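Local coordinates for leucine-rich-repeat protein (PDB 4WNR) that binds GDP through the Roc G domain of a Roco protein, here joined to part of its COR domain, and as a whole probably acts as a serine/threonine kinase, at residues 112-117 / 250-255; 39-44 / 254-259; 44-49 / 92-97. One frame throughout, in Å; residues are numbered along the deposited sequence.

Overall arrangement
The three contacts run from the middle of the Roc G-domain sheet out to the COR domain. Interaction 3 is its buried core, where parallel strands 36-47 and 88-96 pair through backbone bonds and apolar side chains close to the nucleotide site. Interactions 1 and 2 both engage the C-terminal part of COR helix 243-256 and share N254 and D255, and one water serves both. Interaction 2 is buried and mostly a matter of aliphatic chains lying against the helix end, whereas interaction 1 is only partly buried and relies on charge. Strand 36-47 ties the set together, pairing with 116-121 as well as 88-96 and carrying V44 of interactions 2 and 3.

Interaction 1. Residues 112-117 / 250-255; sequences SKRSLY and VDFLND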
loop_
_atom_site.group_PDB
_atom_site.type_symbol
_atom_site.label_atom_id
_atom_site.label_comp_id
_atom_site.label_asym_id
_atom_site.label_seq_id
_atom_site.Cartn_x
_atom_site.Cartn_y
_atom_site.Cartn_z
ATOM N N SER A 112 -1.149 0.839 5.573
ATOM C CA SER A 112 -2.365 0.586 6.342
ATOM C C SER A 112 -2.133 -0.327 7.541
ATOM O O SER A 112 -1.112 -1.009 7.632
ATOM C CB SER A 112 -3.428 -0.028 5.431
ATOM O OG SER A 112 -2.930 -1.194 4.798
ATOM N N LYS A 113 -3.102 -0.323 8.454
ATOM C CA LYS A 113 -3.077 -1.182 9.637
ATOM C C LYS A 113 -3.538 -2.593 9.284
ATOM O O LYS A 113 -3.972 -2.850 8.157
ATOM C CB LYS A 113 -3.966 -0.603 10.742
ATOM C CG LYS A 113 -3.506 0.746 11.271
ATOM C CD LYS A 113 -4.282 1.147 12.518
ATOM C CE LYS A 113 -3.734 2.419 13.148
ATOM N NZ LYS A 113 -3.998 3.633 12.325
ATOM N N ARG A 114 -3.432 -3.500 10.254
ATOM C CA ARG A 114 -3.803 -4.909 10.074
ATOM C C ARG A 114 -3.147 -5.492 8.822
ATOM O O ARG A 114 -3.805 -6.112 7.984
ATOM C CB ARG A 114 -5.324 -5.065 10.019
ATOM C CG ARG A 114 -6.027 -4.612 11.289
ATOM C CD ARG A 114 -7.518 -4.893 11.236
ATOM N NE ARG A 114 -8.212 -4.026 10.286
ATOM C CZ ARG A 114 -9.527 -4.034 10.070
ATOM N NH1 ARG A 114 -10.320 -4.870 10.734
ATOM N NH2 ARG A 114 -10.055 -3.197 9.184
ATOM N N SER A 115 -1.841 -5.270 8.712
ATOM C CA SER A 115 -1.050 -5.701 7.562
ATOM C C SER A 115 0.270 -6.289 8.057
ATOM O O SER A 115 0.436 -6.512 9.255
ATOM C CB SER A 115 -0.791 -4.506 6.638
ATOM O OG SER A 115 -2.004 -3.873 6.265
ATOM N N LEU A 116 1.191 -6.562 7.136
ATOM C CA LEU A 116 2.555 -6.964 7.491
ATOM C C LEU A 116 3.559 -6.132 6.699
ATOM O O LEU A 116 3.350 -5.846 5.518
ATOM C CB LEU A 116 2.770 -8.456 7.232
ATOM C CG LEU A 116 4.074 -9.052 7.783
ATOM C CD1 LEU A 116 3.838 -10.443 8.355
ATOM C CD2 LEU A 116 5.170 -9.092 6.726
ATOM N N TYR A 117 4.649 -5.749 7.359
ATOM C CA TYR A 117 5.666 -4.895 6.753
ATOM C C TYR A 117 7.000 -5.618 6.618
ATOM O O TYR A 117 7.423 -6.331 7.529
ATOM C CB TYR A 117 5.852 -3.621 7.582
ATOM C CG TYR A 117 4.718 -2.637 7.429
ATOM C CD1 TYR A 117 3.529 -2.800 8.134
ATOM C CD2 TYR A 117 4.830 -1.545 6.573
ATOM C CE1 TYR A 117 2.483 -1.900 7.992
ATOM C CE2 TYR A 117 3.792 -0.640 6.425
ATOM C CZ TYR A 117 2.622 -0.820 7.137
ATOM O OH TYR A 117 1.592 0.078 6.986
ATOM N N VAL A 250 -15.448 -1.989 4.382
ATOM C CA VAL A 250 -14.500 -1.093 3.689
ATOM C C VAL A 250 -13.185 -0.937 4.449
ATOM O O VAL A 250 -12.126 -0.817 3.832
ATOM C CB VAL A 250 -15.075 0.318 3.396
ATOM C CG1 VAL A 250 -16.180 0.239 2.364
ATOM C CG2 VAL A 250 -15.575 1.006 4.660
ATOM N N ASP A 251 -13.261 -0.929 5.779
ATOM C CA ASP A 251 -12.064 -0.863 6.620
ATOM C C ASP A 251 -11.164 -2.071 6.374
ATOM O O ASP A 251 -9.944 -1.933 6.290
ATOM C CB ASP A 251 -12.441 -0.777 8.102
ATOM C CG ASP A 251 -13.076 0.557 8.470
ATOM O OD1 ASP A 251 -13.535 1.282 7.562
ATOM O OD2 ASP A 251 -13.117 0.884 9.676
ATOM N N PHE A 252 -11.774 -3.249 6.254
ATOM C CA PHE A 252 -11.047 -4.466 5.894
ATOM C C PHE A 252 -10.508 -4.385 4.467
ATOM O O PHE A 252 -9.317 -4.584 4.235
ATOM C CB PHE A 252 -11.943 -5.701 6.022
ATOM C CG PHE A 252 -11.915 -6.343 7.383
ATOM C CD1 PHE A 252 -10.795 -7.041 7.814
ATOM C CD2 PHE A 252 -13.019 -6.273 8.224
ATOM C CE1 PHE A 252 -10.767 -7.641 9.062
ATOM C CE2 PHE A 252 -12.997 -6.872 9.474
ATOM C CZ PHE A 252 -11.870 -7.557 9.893
ATOM N N LEU A 253 -11.398 -4.098 3.520
ATOM C CA LEU A 253 -11.034 -3.999 2.099
ATOM C C LEU A 253 -9.903 -2.998 1.851
ATOM O O LEU A 253 -9.064 -3.206 0.972
ATOM C CB LEU A 253 -12.256 -3.623 1.251
ATOM C CG LEU A 253 -13.344 -4.693 1.102
ATOM C CD1 LEU A 253 -14.622 -4.077 0.556
ATOM C CD2 LEU A 253 -12.879 -5.834 0.210
ATOM N N ASN A 254 -9.889 -1.917 2.624
ATOM C CA ASN A 254 -8.803 -0.941 2.566
ATOM C C ASN A 254 -7.485 -1.550 3.045
ATOM O O ASN A 254 -6.448 -1.404 2.394
ATOM C CB ASN A 254 -9.144 0.291 3.409
ATOM C CG ASN A 254 -8.094 1.381 3.301
ATOM O OD1 ASN A 254 -7.672 1.741 2.204
ATOM N ND2 ASN A 254 -7.669 1.918 4.442
ATOM N N ASP A 255 -7.543 -2.235 4.183
ATOM C CA ASP A 255 -6.367 -2.883 4.769
ATOM C C ASP A 255 -5.868 -4.063 3.931
ATOM O O ASP A 255 -4.667 -4.325 3.882
ATOM C CB ASP A 255 -6.672 -3.346 6.196
ATOM C CG ASP A 255 -6.984 -2.190 7.133
ATOM O OD1 ASP A 255 -7.087 -1.040 6.654
ATOM O OD2 ASP A 255 -7.130 -2.430 8.350
HETATM O O HOH W 1 -5.468 1.402 7.643
HETATM O O HOH W 2 -3.936 -6.843 5.168
#
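At the interface between the Roc G domain and COR, R114, in the loop that leads into strand 116-121, holds D255 and F252 on helix 243-256. The salt bridge from R114 NE to D255 OD2 is 2.7 Å long and fairly straight, with 158° at the hydrogen. R114 NH2 adds a weak bond to the same oxygen, so one carboxylate atom takes both N-H groups. D255 OD2 lies in the guanidinium plane, but the carboxylate itself stands almost perpendicular to that plane and offers its anti side, which rules out a two-oxygen fork. The bend of the arginine chain at chi3 (-71°) sets the guanidinium over one face of the F252 ring, a cation-pi contact with R114 CZ 4.0 Å from the ring centroid. The two planes are 35° apart, so the pair is tilted, with NH1 the nearest part of the arginine and placed toward the ring's rim. W207 meets the same phenylalanine edge-to-face. Without the guanidinium, as with an alanine at this position, D255 OD2 is likely to lose both N-H donors and a gap to open over the F252 face. Two waters extend the grip: one donates to both R114 O and D255 O, and another accepts from K113 N while donating to D255 OD1 at 3.1 Å, leaving the two carboxylate oxygens with different tasks. The loop is braced from within, S112 OG donating to S115 OG, while S115 OG donates to K113 O at 2.9 Å from well above the carbonyl plane.

Interaction 2. Residues 39-44 / 254-259; sequences LNEVKV and NDLGVI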
loop_
_atom_site.group_PDB
_atom_site.type_symbol
_atom_site.label_atom_id
_atom_site.label_comp_id
_atom_site.label_asym_id
_atom_site.label_seq_id
_atom_site.Cartn_x
_atom_site.Cartn_y
_atom_site.Cartn_z
ATOM N N LEU A 39 -11.109 -15.611 6.508
ATOM C CA LEU A 39 -10.609 -14.627 5.543
ATOM C C LEU A 39 -9.276 -15.072 4.942
ATOM O O LEU A 39 -9.164 -15.259 3.729
ATOM C CB LEU A 39 -10.466 -13.250 6.208
ATOM C CG LEU A 39 -9.905 -12.097 5.364
ATOM C CD1 LEU A 39 -10.621 -11.965 4.026
ATOM C CD2 LEU A 39 -9.996 -10.795 6.143
ATOM N N ASN A 40 -8.276 -15.238 5.805
ATOM C CA ASN A 40 -6.942 -15.702 5.405
ATOM C C ASN A 40 -6.304 -14.876 4.285
ATOM O O ASN A 40 -5.789 -15.424 3.308
ATOM C CB ASN A 40 -6.981 -17.187 5.011
ATOM C CG ASN A 40 -7.542 -18.081 6.107
ATOM O OD1 ASN A 40 -8.261 -19.038 5.822
ATOM N ND2 ASN A 40 -7.212 -17.784 7.364
ATOM N N GLU A 41 -6.351 -13.555 4.438
ATOM C CA GLU A 41 -5.688 -12.634 3.510
ATOM C C GLU A 41 -4.946 -11.540 4.263
ATOM O O GLU A 41 -5.440 -11.022 5.265
ATOM C CB GLU A 41 -6.686 -11.997 2.539
ATOM C CG GLU A 41 -6.686 -12.616 1.149
ATOM C CD GLU A 41 -7.278 -11.708 0.085
ATOM O OE1 GLU A 41 -7.405 -10.491 0.326
ATOM O OE2 GLU A 41 -7.608 -12.212 -1.009
ATOM N N VAL A 42 -3.758 -11.197 3.768
ATOM C CA VAL A 42 -2.930 -10.145 4.359
ATOM C C VAL A 42 -2.258 -9.342 3.254
ATOM O O VAL A 42 -1.828 -9.902 2.245
ATOM C CB VAL A 42 -1.814 -10.719 5.261
ATOM C CG1 VAL A 42 -1.206 -9.621 6.123
ATOM C CG2 VAL A 42 -2.337 -11.842 6.142
ATOM N N LYS A 43 -2.169 -8.031 3.456
ATOM C CA LYS A 43 -1.381 -7.169 2.581
ATOM C C LYS A 43 0.039 -7.076 3.133
ATOM O O LYS A 43 0.231 -6.746 4.303
ATOM C CB LYS A 43 -2.002 -5.774 2.477
ATOM C CG LYS A 43 -1.316 -4.880 1.452
ATOM C CD LYS A 43 -2.136 -3.644 1.116
ATOM C CE LYS A 43 -2.133 -2.640 2.254
ATOM N NZ LYS A 43 -2.949 -1.437 1.935
ATOM N N VAL A 44 1.022 -7.385 2.291
ATOM C CA VAL A 44 2.431 -7.291 2.671
ATOM C C VAL A 44 3.055 -6.095 1.957
ATOM O O VAL A 44 3.015 -6.004 0.729
ATOM C CB VAL A 44 3.205 -8.582 2.335
ATOM C CG1 VAL A 44 4.681 -8.435 2.677
ATOM C CG2 VAL A 44 2.616 -9.761 3.092
ATOM N N ASN A 254 -9.889 -1.917 2.624
ATOM C CA ASN A 254 -8.803 -0.941 2.566
ATOM C C ASN A 254 -7.485 -1.550 3.045
ATOM O O ASN A 254 -6.448 -1.404 2.394
ATOM C CB ASN A 254 -9.144 0.291 3.409
ATOM C CG ASN A 254 -8.094 1.381 3.301
ATOM O OD1 ASN A 254 -7.672 1.741 2.204
ATOM N ND2 ASN A 254 -7.669 1.918 4.442
ATOM N N ASP A 255 -7.543 -2.235 4.183
ATOM C CA ASP A 255 -6.367 -2.883 4.769
ATOM C C ASP A 255 -5.868 -4.063 3.931
ATOM O O ASP A 255 -4.667 -4.325 3.882
ATOM C CB ASP A 255 -6.672 -3.346 6.196
ATOM C CG ASP A 255 -6.984 -2.190 7.133
ATOM O OD1 ASP A 255 -7.087 -1.040 6.654
ATOM O OD2 ASP A 255 -7.130 -2.430 8.350
ATOM N N LEU A 256 -6.790 -4.769 3.279
ATOM C CA LEU A 256 -6.437 -5.882 2.395
ATOM C C LEU A 256 -5.853 -5.412 1.065
ATOM O O LEU A 256 -5.197 -6.184 0.367
ATOM C CB LEU A 256 -7.661 -6.763 2.126
ATOM C CG LEU A 256 -8.223 -7.533 3.324
ATOM C CD1 LEU A 256 -9.525 -8.219 2.939
ATOM C CD2 LEU A 256 -7.218 -8.544 3.857
ATOM N N GLY A 257 -6.107 -4.154 0.714
ATOM C CA GLY A 257 -5.587 -3.568 -0.520
ATOM C C GLY A 257 -6.502 -3.745 -1.720
ATOM O O GLY A 257 -6.081 -3.537 -2.860
ATOM N N VAL A 258 -7.752 -4.127 -1.468
ATOM C CA VAL A 258 -8.751 -4.270 -2.532
ATOM C C VAL A 258 -9.163 -2.883 -3.019
ATOM O O VAL A 258 -9.328 -2.659 -4.220
ATOM C CB VAL A 258 -9.995 -5.047 -2.052
ATOM C CG1 VAL A 258 -11.025 -5.163 -3.171
ATOM C CG2 VAL A 258 -9.602 -6.432 -1.560
ATOM N N ILE A 259 -9.335 -1.968 -2.069
ATOM C CA ILE A 259 -9.584 -0.560 -2.365
ATOM C C ILE A 259 -8.601 0.316 -1.596
ATOM O O ILE A 259 -7.886 -0.163 -0.718
ATOM C CB ILE A 259 -11.025 -0.141 -1.999
ATOM C CG1 ILE A 259 -11.290 -0.341 -0.500
ATOM C CG2 ILE A 259 -12.026 -0.923 -2.839
ATOM C CD1 ILE A 259 -12.613 0.223 -0.023
HETATM O O HOH W 2 -3.936 -6.843 5.168
#
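K43 and D255 meet across a water instead of through a direct hydrogen bond: the water accepts from K43 N at 2.7 Å and donates to D255 O, a carbonyl in the last turn of the helix. Lysine serves this contact with its hydrocarbon chain more than with its charge. With CG anti to the backbone N (chi1 -173°), the chain runs past the last carbonyls of the helix, K43 CB coming 3.3 Å from D255 O. A bend at chi3 then carries NZ on to F110 O, with a weak bond to S112 OG, while W95 provides a cation-pi partner. Midway along, K43 CD rests 3.8 Å from G257 CA. G257 has positive phi (90°) and is the C-prime residue of a Schellman motif that closes COR helix 243-256, with G257 N bonded to N254 O and V258 N to L253 O. Glycine suits this position because at these backbone angles a side chain would crowd the carbonyl O of L256. Just before the glycine, L256 carries the apolar half of the contact with strand 36-47 of the Roc sheet. Its CD2 branch packs on the strand at E41, where it is 3.7 Å from E41 CB, the two side chains crossing at about a right angle. The other branch meets L39 tip to tip, L256 CD1 lying 4.1 Å from L39 CD1. The polar end of E41 is engaged beyond the contact, OE2 forming a salt bridge with K215, and N93 ND2 donates to L256 O.

Interaction 3. Residues 44-49 / 92-97; sequences VLLVGD and VNFWDF
V44, V92, F94 and L46 form the apolar centre between strands 36-47 and 88-96. V44 and F94 lie side by side and point the same way: with V44 CG1 anti to the backbone N (chi1 177°), this methyl comes 3.5 Å from F94 CE1. The other branch, V44 CG2, meets V92 CG1, and that same V92 methyl sits over one face of the F94 ring, offset toward the rim. From farther along the strand L46 CD2 reaches F94 CD1 at 3.7 Å. On the reverse face of the sheet L45 CD2 packs against W95 CB and, at 3.6 Å, against F97 CZ, approaching that ring at its edge. Between the two faces runs the parallel ladder of the Ras-like P-loop G domain. V44 N donates to N93 O at 2.8 Å and V44 O accepts from W95 N at 2.7 Å, so V44 is gripped by the residues flanking F94; L46 N then donates to W95 O at 3.0 Å. The W95 N bond is nearly in line with the V44 carbonyl, 177° at the oxygen. Farther along, a water lies among L46 O, D96 OD1 and F97 N, although its distances to the two backbone atoms are too short to be trusted. D96, in the position of the DxxG (G3) motif, accepts from T55 OG1 through OD2; T55 is a magnesium ligand. G48 begins the P-loop pattern that wraps the GDP phosphates. Helix 54-62 covers the F94 face through L58 and L61, strand 116-121 borders 36-47 on its far side, and strand 77-85 flanks 88-96, with I78 against W95.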
loop_
_atom_site.group_PDB
_atom_site.type_symbol
_atom_site.label_atom_id
_atom_site.label_comp_id
_atom_site.label_asym_id
_atom_site.label_seq_id
_atom_site.Cartn_x
_atom_site.Cartn_y
_atom_site.Cartn_z
ATOM N N VAL A 44 1.022 -7.385 2.291
ATOM C CA VAL A 44 2.431 -7.291 2.671
ATOM C C VAL A 44 3.055 -6.095 1.957
ATOM O O VAL A 44 3.015 -6.004 0.729
ATOM C CB VAL A 44 3.205 -8.582 2.335
ATOM C CG1 VAL A 44 4.681 -8.435 2.677
ATOM C CG2 VAL A 44 2.616 -9.761 3.092
ATOM N N LEU A 45 3.638 -5.189 2.736
ATOM C CA LEU A 45 4.170 -3.932 2.213
ATOM C C LEU A 45 5.696 -3.918 2.224
ATOM O O LEU A 45 6.314 -3.863 3.288
ATOM C CB LEU A 45 3.632 -2.760 3.037
ATOM C CG LEU A 45 2.122 -2.524 2.913
ATOM C CD1 LEU A 45 1.570 -1.821 4.141
ATOM C CD2 LEU A 45 1.797 -1.734 1.652
ATOM N N LEU A 46 6.292 -3.976 1.034
ATOM C CA LEU A 46 7.740 -3.839 0.877
ATOM C C LEU A 46 8.094 -2.359 0.997
ATOM O O LEU A 46 7.724 -1.560 0.142
ATOM C CB LEU A 46 8.205 -4.380 -0.483
ATOM C CG LEU A 46 8.313 -5.897 -0.709
ATOM C CD1 LEU A 46 9.395 -6.510 0.169
ATOM C CD2 LEU A 46 6.980 -6.595 -0.490
ATOM N N VAL A 47 8.788 -1.993 2.069
ATOM C CA VAL A 47 9.170 -0.595 2.300
ATOM C C VAL A 47 10.663 -0.459 2.587
ATOM O O VAL A 47 11.327 -1.417 2.981
ATOM C CB VAL A 47 8.351 0.055 3.436
ATOM C CG1 VAL A 47 6.894 0.186 3.023
ATOM C CG2 VAL A 47 8.472 -0.733 4.733
ATOM N N GLY A 48 11.176 0.750 2.380
ATOM C CA GLY A 48 12.610 1.031 2.486
ATOM C C GLY A 48 13.055 1.989 1.397
ATOM O O GLY A 48 12.289 2.292 0.480
ATOM N N ASP A 49 14.298 2.459 1.492
ATOM C CA ASP A 49 14.843 3.422 0.528
ATOM C C ASP A 49 14.934 2.840 -0.876
ATOM O O ASP A 49 14.961 1.621 -1.054
ATOM C CB ASP A 49 16.233 3.901 0.958
ATOM C CG ASP A 49 16.196 4.794 2.182
ATOM O OD1 ASP A 49 15.241 5.586 2.326
ATOM O OD2 ASP A 49 17.135 4.713 3.001
ATOM N N VAL A 92 -1.734 -13.991 -0.010
ATOM C CA VAL A 92 -0.878 -12.845 0.305
ATOM C C VAL A 92 -0.854 -11.850 -0.851
ATOM O O VAL A 92 -0.732 -12.237 -2.012
ATOM C CB VAL A 92 0.566 -13.295 0.610
ATOM C CG1 VAL A 92 1.449 -12.103 0.950
ATOM C CG2 VAL A 92 0.581 -14.299 1.754
ATOM N N ASN A 93 -0.961 -10.567 -0.513
ATOM C CA ASN A 93 -0.884 -9.482 -1.493
ATOM C C ASN A 93 0.367 -8.632 -1.269
ATOM O O ASN A 93 0.399 -7.788 -0.371
ATOM C CB ASN A 93 -2.136 -8.609 -1.409
ATOM C CG ASN A 93 -3.411 -9.387 -1.685
ATOM O OD1 ASN A 93 -3.440 -10.270 -2.542
ATOM N ND2 ASN A 93 -4.477 -9.056 -0.961
ATOM N N PHE A 94 1.398 -8.871 -2.077
ATOM C CA PHE A 94 2.646 -8.113 -1.984
ATOM C C PHE A 94 2.514 -6.777 -2.703
ATOM O O PHE A 94 2.160 -6.739 -3.880
ATOM C CB PHE A 94 3.814 -8.895 -2.589
ATOM C CG PHE A 94 4.308 -10.022 -1.724
ATOM C CD1 PHE A 94 5.016 -9.764 -0.559
ATOM C CD2 PHE A 94 4.085 -11.342 -2.089
ATOM C CE1 PHE A 94 5.479 -10.801 0.232
ATOM C CE2 PHE A 94 4.546 -12.381 -1.302
ATOM C CZ PHE A 94 5.244 -12.112 -0.140
ATOM N N TRP A 95 2.805 -5.692 -1.988
ATOM C CA TRP A 95 2.813 -4.345 -2.561
ATOM C C TRP A 95 4.245 -3.835 -2.690
ATOM O O TRP A 95 4.966 -3.719 -1.696
ATOM C CB TRP A 95 1.991 -3.392 -1.693
ATOM C CG TRP A 95 0.516 -3.474 -1.950
ATOM C CD1 TRP A 95 -0.282 -4.565 -1.789
ATOM C CD2 TRP A 95 -0.333 -2.420 -2.416
ATOM N NE1 TRP A 95 -1.578 -4.259 -2.124
ATOM C CE2 TRP A 95 -1.638 -2.949 -2.512
ATOM C CE3 TRP A 95 -0.119 -1.079 -2.761
ATOM C CZ2 TRP A 95 -2.728 -2.185 -2.939
ATOM C CZ3 TRP A 95 -1.201 -0.320 -3.185
ATOM C CH2 TRP A 95 -2.489 -0.877 -3.271
ATOM N N ASP A 96 4.646 -3.534 -3.924
ATOM C CA ASP A 96 6.001 -3.067 -4.220
ATOM C C ASP A 96 5.962 -1.632 -4.756
ATOM O O ASP A 96 5.357 -1.367 -5.796
ATOM C CB ASP A 96 6.659 -4.002 -5.240
ATOM C CG ASP A 96 8.173 -3.911 -5.231
ATOM O OD1 ASP A 96 8.759 -3.704 -4.144
ATOM O OD2 ASP A 96 8.780 -4.063 -6.314
ATOM N N PHE A 97 6.605 -0.717 -4.036
ATOM C CA PHE A 97 6.611 0.704 -4.387
ATOM C C PHE A 97 7.898 1.086 -5.114
ATOM O O PHE A 97 8.996 0.817 -4.626
ATOM C CB PHE A 97 6.452 1.560 -3.128
ATOM C CG PHE A 97 5.222 1.235 -2.328
ATOM C CD1 PHE A 97 3.964 1.609 -2.781
ATOM C CD2 PHE A 97 5.321 0.551 -1.125
ATOM C CE1 PHE A 97 2.829 1.306 -2.050
ATOM C CE2 PHE A 97 4.189 0.248 -0.389
ATOM C CZ PHE A 97 2.941 0.625 -0.852
HETATM O O HOH W 3 8.086 -1.645 -2.288
#